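Long-range contacts in carboxylic ester hydrolase (Aspergillus niger, PDB 7K4O), which probably hydrolyses the ester bonds of tannins as a secreted serine esterase of the tannase family, releasing gallic acid: residues 98-107 / 119-130; 256-267 / 520-528. All coordinates share one frame; numbering follows the deposited sequence.

Interaction 1 of 2, residues 98-107 / 119-130; sequences YAINSGDQSL and MTDGGFGGFSNN
Asn101 reaches across to segment 119-130 with its carboxamide nitrogen, which donates to two backbone carbonyls at once. The bond from Asn101 ND2 to Phe127 O is 3.0 Å long, nearly straight, and lies both in the amide plane and on a carbonyl lone pair. The second, from Asn101 ND2 to Thr120 O, is 3.2 Å, more bent, and tilted from both planes. A chi1 of 68° holds the Asn101 carboxamide between its own backbone N and carbonyl carbon, turned so that OD1 faces forward along its own chain and accepts from Gly103 N, closing an Asx turn. With both ends of the amide engaged, its flip is fixed.

The tightly packed part lies around Ile100 and, further along, Met119. Ile100 CG2 sits 3.6 Å from Phe124 CE2, the two side chains meeting at about a right angle, and the same methyl presses on Thr120 O and on the backbone of Asp121 and Gly122. Helix 144-169 covers Ile100 and Phe124 from outside the pair. At the other end, the extended Met119 chain carries SD to 3.8 Å from Leu107 CD1 and to 3.1 Å from Gly103 O.

The remainder is looser and wetter. Water 1 links Ile100 O to Thr120 N, and water 2 joins Ile100 N to Asn130 OD1, which also lies against Ala99 CB. A glycan touches Asp104 and Phe127.

Asp121 OD1 accepts from Gly123 N, an Asx turn within the type I' turn that runs from Asp121 to Phe124. The contact joins the loops leaving the C-terminal ends of the adjacent parallel strands 89-93 and 115-120, in a sheet consistent with the alpha/beta-hydrolase fold of its clan, with Tyr98 close to the bound gallate.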
loop_
_atom_site.group_PDB
_atom_site.type_symbol
_atom_site.label_atom_id
_atom_site.label_comp_id
_atom_site.label_asym_id
_atom_site.label_seq_id
_atom_site.Cartn_x
_atom_site.Cartn_y
_atom_site.Cartn_z
ATOM N N TYR A 98 8.412 2.415 7.327
ATOM C CA TYR A 98 9.784 2.453 6.777
ATOM C C TYR A 98 10.437 1.083 6.848
ATOM O O TYR A 98 11.632 1.005 6.626
ATOM C CB TYR A 98 10.609 3.545 7.475
ATOM C CG TYR A 98 10.347 4.932 6.944
ATOM C CD1 TYR A 98 9.270 5.690 7.401
ATOM C CD2 TYR A 98 11.108 5.450 5.909
ATOM C CE1 TYR A 98 8.982 6.950 6.881
ATOM C CE2 TYR A 98 10.838 6.709 5.385
ATOM C CZ TYR A 98 9.792 7.472 5.880
ATOM O OH TYR A 98 9.520 8.701 5.319
ATOM N N ALA A 99 9.675 0.027 7.112
ATOM C CA ALA A 99 10.159 -1.368 7.075
ATOM C C ALA A 99 10.016 -1.908 5.655
ATOM O O ALA A 99 9.094 -1.522 4.950
ATOM C CB ALA A 99 9.395 -2.274 8.030
ATOM N N ILE A 100 10.962 -2.750 5.284
ATOM C CA ILE A 100 10.993 -3.360 3.924
ATOM C C ILE A 100 10.519 -4.821 4.023
ATOM O O ILE A 100 10.363 -5.472 2.944
ATOM C CB ILE A 100 12.396 -3.261 3.331
ATOM C CG1 ILE A 100 12.352 -3.487 1.820
ATOM C CG2 ILE A 100 13.399 -4.166 4.044
ATOM C CD1 ILE A 100 13.652 -3.135 1.131
ATOM N N ASN A 101 10.234 -5.305 5.218
ATOM C CA ASN A 101 9.630 -6.658 5.396
ATOM C C ASN A 101 8.487 -6.550 6.408
ATOM O O ASN A 101 8.361 -5.511 7.124
ATOM C CB ASN A 101 10.664 -7.668 5.850
ATOM C CG ASN A 101 11.157 -7.376 7.262
ATOM O OD1 ASN A 101 10.459 -7.691 8.233
ATOM N ND2 ASN A 101 12.357 -6.797 7.350
ATOM N N SER A 102 7.636 -7.579 6.461
ATOM C CA SER A 102 6.458 -7.582 7.343
ATOM C C SER A 102 6.622 -8.705 8.386
ATOM O O SER A 102 5.595 -9.279 8.798
ATOM C CB SER A 102 5.218 -7.680 6.564
ATOM O OG SER A 102 4.933 -6.498 5.835
ATOM N N GLY A 103 7.846 -9.053 8.757
ATOM C CA GLY A 103 8.114 -10.145 9.710
ATOM C C GLY A 103 7.504 -11.461 9.269
ATOM O O GLY A 103 7.735 -11.905 8.118
ATOM N N ASP A 104 6.711 -12.096 10.130
ATOM C CA ASP A 104 6.121 -13.417 9.790
ATOM C C ASP A 104 4.752 -13.236 9.146
ATOM O O ASP A 104 4.017 -14.255 8.998
ATOM C CB ASP A 104 6.053 -14.277 11.043
ATOM C CG ASP A 104 7.411 -14.751 11.520
ATOM O OD1 ASP A 104 8.403 -14.580 10.788
ATOM O OD2 ASP A 104 7.467 -15.263 12.662
ATOM N N GLN A 105 4.367 -11.993 8.929
ATOM C CA GLN A 105 2.916 -11.835 8.451
ATOM C C GLN A 105 2.562 -12.083 6.932
ATOM O O GLN A 105 1.404 -12.506 6.535
ATOM C CB GLN A 105 2.422 -10.452 8.862
ATOM C CG GLN A 105 2.408 -10.250 10.375
ATOM C CD GLN A 105 1.699 -11.323 11.174
ATOM O OE1 GLN A 105 0.565 -11.676 10.898
ATOM N NE2 GLN A 105 2.415 -11.904 12.127
ATOM N N SER A 106 3.547 -11.885 6.045
ATOM C CA SER A 106 3.261 -12.069 4.594
ATOM C C SER A 106 3.673 -13.466 4.108
ATOM O O SER A 106 2.980 -13.993 3.194
ATOM C CB SER A 106 3.914 -11.006 3.720
ATOM O OG SER A 106 3.433 -9.724 4.034
ATOM N N LEU A 107 4.786 -13.982 4.582
ATOM C CA LEU A 107 5.372 -15.234 4.082
ATOM C C LEU A 107 4.375 -16.400 4.102
ATOM O O LEU A 107 4.391 -17.206 3.157
ATOM C CB LEU A 107 6.649 -15.601 4.831
ATOM C CG LEU A 107 7.793 -14.592 4.782
ATOM C CD1 LEU A 107 8.920 -15.055 5.646
ATOM C CD2 LEU A 107 8.255 -14.435 3.351
ATOM N N MET A 119 11.566 -12.681 2.000
ATOM C CA MET A 119 11.655 -11.274 2.424
ATOM C C MET A 119 13.113 -10.905 2.654
ATOM O O MET A 119 13.986 -11.776 2.806
ATOM C CB MET A 119 10.839 -11.055 3.698
ATOM C CG MET A 119 11.431 -11.725 4.912
ATOM S SD MET A 119 10.198 -11.482 6.285
ATOM C CE MET A 119 11.147 -12.174 7.610
ATOM N N THR A 120 13.358 -9.604 2.710
ATOM C CA THR A 120 14.705 -9.065 2.926
ATOM C C THR A 120 14.712 -8.137 4.147
ATOM O O THR A 120 13.689 -7.541 4.509
ATOM C CB THR A 120 15.166 -8.293 1.678
ATOM O OG1 THR A 120 16.477 -7.760 1.880
ATOM C CG2 THR A 120 14.231 -7.198 1.249
ATOM N N ASP A 121 15.889 -7.983 4.709
ATOM C CA ASP A 121 16.110 -6.922 5.715
ATOM C C ASP A 121 16.654 -5.654 5.065
ATOM O O ASP A 121 16.895 -4.706 5.792
ATOM C CB ASP A 121 16.996 -7.363 6.869
ATOM C CG ASP A 121 18.477 -7.194 6.694
ATOM O OD1 ASP A 121 18.977 -7.123 5.540
ATOM O OD2 ASP A 121 19.171 -7.177 7.767
ATOM N N GLY A 122 16.909 -5.656 3.753
ATOM C CA GLY A 122 17.306 -4.415 3.071
ATOM C C GLY A 122 18.716 -3.970 3.333
ATOM O O GLY A 122 19.109 -2.893 2.783
ATOM N N GLY A 123 19.494 -4.718 4.104
ATOM C CA GLY A 123 20.817 -4.282 4.578
ATOM C C GLY A 123 20.739 -3.417 5.825
ATOM O O GLY A 123 21.778 -2.825 6.177
ATOM N N PHE A 124 19.591 -3.341 6.509
ATOM C CA PHE A 124 19.418 -2.350 7.597
ATOM C C PHE A 124 19.914 -2.859 8.947
ATOM O O PHE A 124 19.691 -2.135 9.947
ATOM C CB PHE A 124 17.960 -1.924 7.669
ATOM C CG PHE A 124 17.317 -1.524 6.362
ATOM C CD1 PHE A 124 18.045 -0.898 5.353
ATOM C CD2 PHE A 124 15.951 -1.660 6.208
ATOM C CE1 PHE A 124 17.434 -0.515 4.165
ATOM C CE2 PHE A 124 15.345 -1.297 5.024
ATOM C CZ PHE A 124 16.089 -0.733 4.011
ATOM N N GLY A 125 20.516 -4.035 9.031
ATOM C CA GLY A 125 21.101 -4.553 10.282
ATOM C C GLY A 125 20.180 -5.478 11.049
ATOM O O GLY A 125 20.247 -5.501 12.321
ATOM N N GLY A 126 19.295 -6.178 10.378
ATOM C CA GLY A 126 18.351 -7.113 10.994
ATOM C C GLY A 126 16.960 -6.885 10.508
ATOM O O GLY A 126 16.618 -5.746 10.179
ATOM N N PHE A 127 16.118 -7.916 10.476
ATOM C CA PHE A 127 14.745 -7.788 9.979
ATOM C C PHE A 127 13.951 -6.738 10.735
ATOM O O PHE A 127 13.036 -6.108 10.186
ATOM C CB PHE A 127 14.014 -9.141 9.945
ATOM C CG PHE A 127 14.656 -10.125 9.027
ATOM C CD1 PHE A 127 14.573 -9.998 7.630
ATOM C CD2 PHE A 127 15.339 -11.202 9.546
ATOM C CE1 PHE A 127 15.262 -10.884 6.810
ATOM C CE2 PHE A 127 16.007 -12.085 8.723
ATOM C CZ PHE A 127 15.939 -11.945 7.346
ATOM N N SER A 128 14.197 -6.581 12.041
ATOM C CA SER A 128 13.369 -5.651 12.845
ATOM C C SER A 128 13.943 -4.225 12.800
ATOM O O SER A 128 13.325 -3.367 13.353
ATOM C CB SER A 128 13.290 -6.138 14.287
ATOM O OG SER A 128 14.579 -6.078 14.839
ATOM N N ASN A 129 15.061 -3.991 12.143
ATOM C CA ASN A 129 15.608 -2.620 11.968
ATOM C C ASN A 129 15.149 -2.073 10.617
ATOM O O ASN A 129 15.243 -2.785 9.607
ATOM C CB ASN A 129 17.121 -2.633 12.066
ATOM C CG ASN A 129 17.542 -2.984 13.484
ATOM O OD1 ASN A 129 16.877 -2.588 14.441
ATOM N ND2 ASN A 129 18.534 -3.843 13.623
ATOM N N ASN A 130 14.714 -0.828 10.588
ATOM C CA ASN A 130 14.029 -0.286 9.414
ATOM C C ASN A 130 14.888 0.714 8.666
ATOM O O ASN A 130 15.977 0.995 9.060
ATOM C CB ASN A 130 12.680 0.257 9.802
ATOM C CG ASN A 130 11.787 -0.810 10.425
ATOM O OD1 ASN A 130 11.876 -1.989 10.084
ATOM N ND2 ASN A 130 10.936 -0.371 11.311
HETATM O O HOH W 1 10.909 -8.051 2.154
HETATM O O HOH W 2 12.744 -3.242 7.538
HETATM O O HOH W 3 10.481 -7.772 10.970
#

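Interaction 2 of 2, residues 256-267 / 520-528. With CA (calcium ion), chain K.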
loop_
_atom_site.group_PDB
_atom_site.type_symbol
_atom_site.label_atom_id
_atom_site.label_comp_id
_atom_site.label_asym_id
_atom_site.label_seq_id
_atom_site.Cartn_x
_atom_site.Cartn_y
_atom_site.Cartn_z
ATOM N N ASP A 256 -25.227 3.715 -3.051
ATOM C CA ASP A 256 -24.764 2.513 -3.802
ATOM C C ASP A 256 -25.928 1.524 -4.040
ATOM O O ASP A 256 -25.694 0.476 -4.672
ATOM C CB ASP A 256 -23.601 1.855 -3.063
ATOM C CG ASP A 256 -23.822 1.541 -1.603
ATOM O OD1 ASP A 256 -24.891 0.945 -1.269
ATOM O OD2 ASP A 256 -22.920 1.850 -0.808
ATOM N N GLY A 257 -27.149 1.841 -3.586
ATOM C CA GLY A 257 -28.350 1.001 -3.811
ATOM C C GLY A 257 -28.508 -0.087 -2.768
ATOM O O GLY A 257 -29.468 -0.902 -2.853
ATOM N N LYS A 258 -27.629 -0.125 -1.782
ATOM C CA LYS A 258 -27.658 -1.167 -0.748
ATOM C C LYS A 258 -27.514 -0.511 0.609
ATOM O O LYS A 258 -26.491 0.106 0.893
ATOM C CB LYS A 258 -26.589 -2.241 -0.966
ATOM C CG LYS A 258 -26.753 -3.413 -0.010
ATOM C CD LYS A 258 -25.823 -4.571 -0.226
ATOM C CE LYS A 258 -26.316 -5.750 0.587
ATOM N NZ LYS A 258 -25.242 -6.719 0.804
ATOM N N VAL A 259 -28.506 -0.709 1.472
ATOM C CA VAL A 259 -28.460 -0.170 2.849
ATOM C C VAL A 259 -27.783 -1.214 3.723
ATOM O O VAL A 259 -28.411 -2.226 4.078
ATOM C CB VAL A 259 -29.866 0.236 3.358
ATOM C CG1 VAL A 259 -29.826 0.595 4.827
ATOM C CG2 VAL A 259 -30.418 1.376 2.530
ATOM N N ASP A 260 -26.514 -0.981 4.043
ATOM C CA ASP A 260 -25.666 -1.967 4.750
ATOM C C ASP A 260 -24.647 -1.250 5.641
ATOM O O ASP A 260 -23.803 -1.929 6.215
ATOM C CB ASP A 260 -24.981 -2.891 3.737
ATOM C CG ASP A 260 -24.126 -2.156 2.693
ATOM O OD1 ASP A 260 -24.130 -0.902 2.678
ATOM O OD2 ASP A 260 -23.492 -2.866 1.842
ATOM N N TRP A 261 -24.786 0.050 5.867
ATOM C CA TRP A 261 -23.771 0.851 6.594
ATOM C C TRP A 261 -22.367 0.620 5.937
ATOM O O TRP A 261 -21.399 0.396 6.645
ATOM C CB TRP A 261 -23.803 0.506 8.072
ATOM C CG TRP A 261 -23.202 1.597 8.903
ATOM C CD1 TRP A 261 -21.971 1.600 9.495
ATOM C CD2 TRP A 261 -23.793 2.884 9.174
ATOM N NE1 TRP A 261 -21.763 2.795 10.138
ATOM C CE2 TRP A 261 -22.862 3.599 9.965
ATOM C CE3 TRP A 261 -25.038 3.465 8.887
ATOM C CZ2 TRP A 261 -23.129 4.882 10.453
ATOM C CZ3 TRP A 261 -25.294 4.735 9.368
ATOM C CH2 TRP A 261 -24.349 5.430 10.130
ATOM N N VAL A 262 -22.358 0.666 4.630
ATOM C CA VAL A 262 -21.109 0.645 3.824
ATOM C C VAL A 262 -21.296 1.646 2.723
ATOM O O VAL A 262 -22.232 1.555 1.967
ATOM C CB VAL A 262 -20.790 -0.750 3.261
ATOM C CG1 VAL A 262 -19.433 -0.712 2.539
ATOM C CG2 VAL A 262 -20.784 -1.802 4.357
ATOM N N VAL A 263 -20.347 2.567 2.596
ATOM C CA VAL A 263 -20.340 3.477 1.430
ATOM C C VAL A 263 -19.437 2.910 0.333
ATOM O O VAL A 263 -18.203 3.085 0.412
ATOM C CB VAL A 263 -19.905 4.869 1.897
ATOM C CG1 VAL A 263 -19.811 5.834 0.732
ATOM C CG2 VAL A 263 -20.863 5.365 2.984
ATOM N N ALA A 264 -20.047 2.300 -0.671
ATOM C CA ALA A 264 -19.344 1.747 -1.841
ATOM C C ALA A 264 -19.182 2.830 -2.884
ATOM O O ALA A 264 -18.484 2.582 -3.863
ATOM C CB ALA A 264 -20.108 0.581 -2.418
ATOM N N ARG A 265 -19.899 3.960 -2.767
ATOM C CA ARG A 265 -19.808 5.033 -3.782
ATOM C C ARG A 265 -19.392 6.320 -3.067
ATOM O O ARG A 265 -20.230 7.261 -2.920
ATOM C CB ARG A 265 -21.106 5.134 -4.586
ATOM C CG ARG A 265 -21.363 3.885 -5.423
ATOM C CD ARG A 265 -20.436 3.754 -6.623
ATOM N NE ARG A 265 -20.648 4.779 -7.605
ATOM C CZ ARG A 265 -21.571 4.776 -8.545
ATOM N NH1 ARG A 265 -22.371 3.731 -8.704
ATOM N NH2 ARG A 265 -21.678 5.802 -9.362
ATOM N N THR A 266 -18.099 6.415 -2.739
ATOM C CA THR A 266 -17.529 7.655 -2.166
ATOM C C THR A 266 -17.468 8.735 -3.237
ATOM O O THR A 266 -17.379 9.931 -2.845
ATOM C CB THR A 266 -16.162 7.424 -1.516
ATOM O OG1 THR A 266 -15.295 7.013 -2.563
ATOM C CG2 THR A 266 -16.247 6.473 -0.357
ATOM N N ASP A 267 -17.546 8.393 -4.510
ATOM C CA ASP A 267 -17.628 9.346 -5.628
ATOM C C ASP A 267 -18.995 10.066 -5.535
ATOM O O ASP A 267 -19.039 11.317 -5.558
ATOM C CB ASP A 267 -17.407 8.666 -6.973
ATOM C CG ASP A 267 -17.953 7.257 -7.138
ATOM O OD1 ASP A 267 -18.971 6.901 -6.448
ATOM O OD2 ASP A 267 -17.326 6.484 -7.906
ATOM N N ARG A 520 -18.165 1.282 -11.607
ATOM C CA ARG A 520 -18.463 1.454 -10.170
ATOM C C ARG A 520 -19.611 0.528 -9.763
ATOM O O ARG A 520 -20.448 0.197 -10.623
ATOM C CB ARG A 520 -18.919 2.883 -9.830
ATOM C CG ARG A 520 -18.076 4.029 -10.336
ATOM C CD ARG A 520 -16.616 3.945 -9.972
ATOM N NE ARG A 520 -16.346 3.840 -8.558
ATOM C CZ ARG A 520 -15.542 2.898 -8.018
ATOM N NH1 ARG A 520 -14.970 1.968 -8.782
ATOM N NH2 ARG A 520 -15.324 2.906 -6.736
ATOM N N PRO A 521 -19.716 0.137 -8.478
ATOM C CA PRO A 521 -20.769 -0.771 -8.037
ATOM C C PRO A 521 -22.107 -0.044 -7.882
ATOM O O PRO A 521 -22.153 1.070 -7.406
ATOM C CB PRO A 521 -20.295 -1.282 -6.688
ATOM C CG PRO A 521 -19.384 -0.184 -6.180
ATOM C CD PRO A 521 -18.717 0.341 -7.424
ATOM N N LEU A 522 -23.172 -0.713 -8.277
ATOM C CA LEU A 522 -24.544 -0.211 -7.995
ATOM C C LEU A 522 -25.424 -1.429 -7.757
ATOM O O LEU A 522 -25.422 -2.351 -8.611
ATOM C CB LEU A 522 -25.005 0.613 -9.189
ATOM C CG LEU A 522 -26.356 1.311 -8.994
ATOM C CD1 LEU A 522 -26.246 2.290 -7.845
ATOM C CD2 LEU A 522 -26.793 1.997 -10.291
ATOM N N TRP A 523 -26.054 -1.483 -6.595
ATOM C CA TRP A 523 -26.983 -2.598 -6.276
ATOM C C TRP A 523 -28.401 -2.219 -6.719
ATOM O O TRP A 523 -28.804 -1.044 -6.561
ATOM C CB TRP A 523 -26.946 -2.971 -4.806
ATOM C CG TRP A 523 -25.596 -3.424 -4.309
ATOM C CD1 TRP A 523 -24.513 -2.633 -4.029
ATOM C CD2 TRP A 523 -25.209 -4.756 -3.915
ATOM N NE1 TRP A 523 -23.483 -3.379 -3.522
ATOM C CE2 TRP A 523 -23.874 -4.687 -3.457
ATOM C CE3 TRP A 523 -25.838 -5.998 -3.948
ATOM C CZ2 TRP A 523 -23.170 -5.816 -3.026
ATOM C CZ3 TRP A 523 -25.148 -7.116 -3.514
ATOM C CH2 TRP A 523 -23.821 -7.035 -3.070
ATOM N N THR A 524 -29.108 -3.214 -7.242
ATOM C CA THR A 524 -30.530 -3.126 -7.673
ATOM C C THR A 524 -31.353 -4.146 -6.883
ATOM O O THR A 524 -30.775 -4.996 -6.145
ATOM C CB THR A 524 -30.623 -3.333 -9.185
ATOM O OG1 THR A 524 -29.982 -4.568 -9.502
ATOM C CG2 THR A 524 -29.981 -2.213 -9.974
ATOM N N ASN A 525 -32.678 -4.089 -7.029
ATOM C CA ASN A 525 -33.578 -5.144 -6.495
ATOM C C ASN A 525 -33.439 -5.183 -4.978
ATOM O O ASN A 525 -33.111 -6.260 -4.412
ATOM C CB ASN A 525 -33.309 -6.511 -7.135
ATOM C CG ASN A 525 -33.625 -6.505 -8.621
ATOM O OD1 ASN A 525 -34.656 -6.002 -9.052
ATOM N ND2 ASN A 525 -32.721 -7.011 -9.436
ATOM N N ASN A 526 -33.675 -4.041 -4.332
ATOM C CA ASN A 526 -33.639 -3.957 -2.852
ATOM C C ASN A 526 -32.313 -4.530 -2.341
ATOM O O ASN A 526 -32.331 -5.376 -1.413
ATOM C CB ASN A 526 -34.825 -4.690 -2.202
ATOM C CG ASN A 526 -35.004 -4.314 -0.737
ATOM O OD1 ASN A 526 -34.896 -3.139 -0.380
ATOM N ND2 ASN A 526 -35.249 -5.290 0.130
ATOM N N GLY A 527 -31.185 -4.098 -2.930
ATOM C CA GLY A 527 -29.852 -4.392 -2.381
ATOM C C GLY A 527 -29.437 -5.830 -2.566
ATOM O O GLY A 527 -28.537 -6.283 -1.823
ATOM N N THR A 528 -30.018 -6.529 -3.534
ATOM C CA THR A 528 -29.801 -7.992 -3.646
ATOM C C THR A 528 -28.890 -8.315 -4.831
ATOM O O THR A 528 -28.196 -9.339 -4.744
ATOM C CB THR A 528 -31.131 -8.759 -3.743
ATOM O OG1 THR A 528 -31.849 -8.314 -4.892
ATOM C CG2 THR A 528 -31.972 -8.561 -2.505
HETATM CA CA CA K . -24.302 0.914 0.975
HETATM O O HOH W 4 -31.311 -1.771 -4.505
HETATM O O HOH W 5 -23.022 -1.075 -0.073
HETATM O O HOH W 6 -16.430 4.456 -4.353
#
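Asp267 OD2 is gripped by Arg520 NE at 2.9 Å, nearly along its C-O axis, and by the indole NH of Trp542. The other carboxylate oxygen, OD1, takes Arg265 NE on its syn side, so one acid bridges two arginines whose guanidinium planes stand 69° apart. Arg520 CB lies over one face of the Arg265 guanidinium, while Pro521 O meets Arg265 NH1 at its edge, 3.0 Å away. Arg265 NH2 is hydrogen-bonded to Ser538 OG, and Arg520 NH2 to Thr459 OG1 as well as to water 6.

Further along the strand, Trp523 N gives a nearly linear 2.8 Å bond to Asp256 O. Lys258, extended, with CG anti to its backbone N (chi1 -172°), runs across the indole: CD stands 3.8 Å and NZ 4.4 Å from the centroid of the Trp523 six-membered ring, the latter a cation-pi contact. Beyond Lys258, on the same side of the indole plane, Asp256 chelates calcium through both oxygens, joined by Lys258 O, Asp260 OD1, Val262 O, water 5 and Asp253.

The shared carboxylate should offset the mutual repulsion of the two arginines, and calcium, by holding Asp256 and Lys258, probably shapes the loop surface against which strand 520-524 packs.

From the N terminus, the chain first builds the antiparallel edge of the large sheet, then leaves strand 89-93 into 98-107. Interaction 1 closes a short loop, with 11 residues between its segments, that contains helix 108-111 and most of strand 115-120. Much later, after helix 238-252, the calcium-binding segment 256-267 leads into helix 266-272. Interaction 2 closes a loop of 252 intervening residues, bringing the small two-stranded hairpin near the C terminus back to the calcium loop and the start of that helix. The two loops follow in series and neither nest nor cross. The contact centres lie about 39 Å apart, on opposite sides of the chain's centre: one contact is local to the sheet, the other ties distant sequence together.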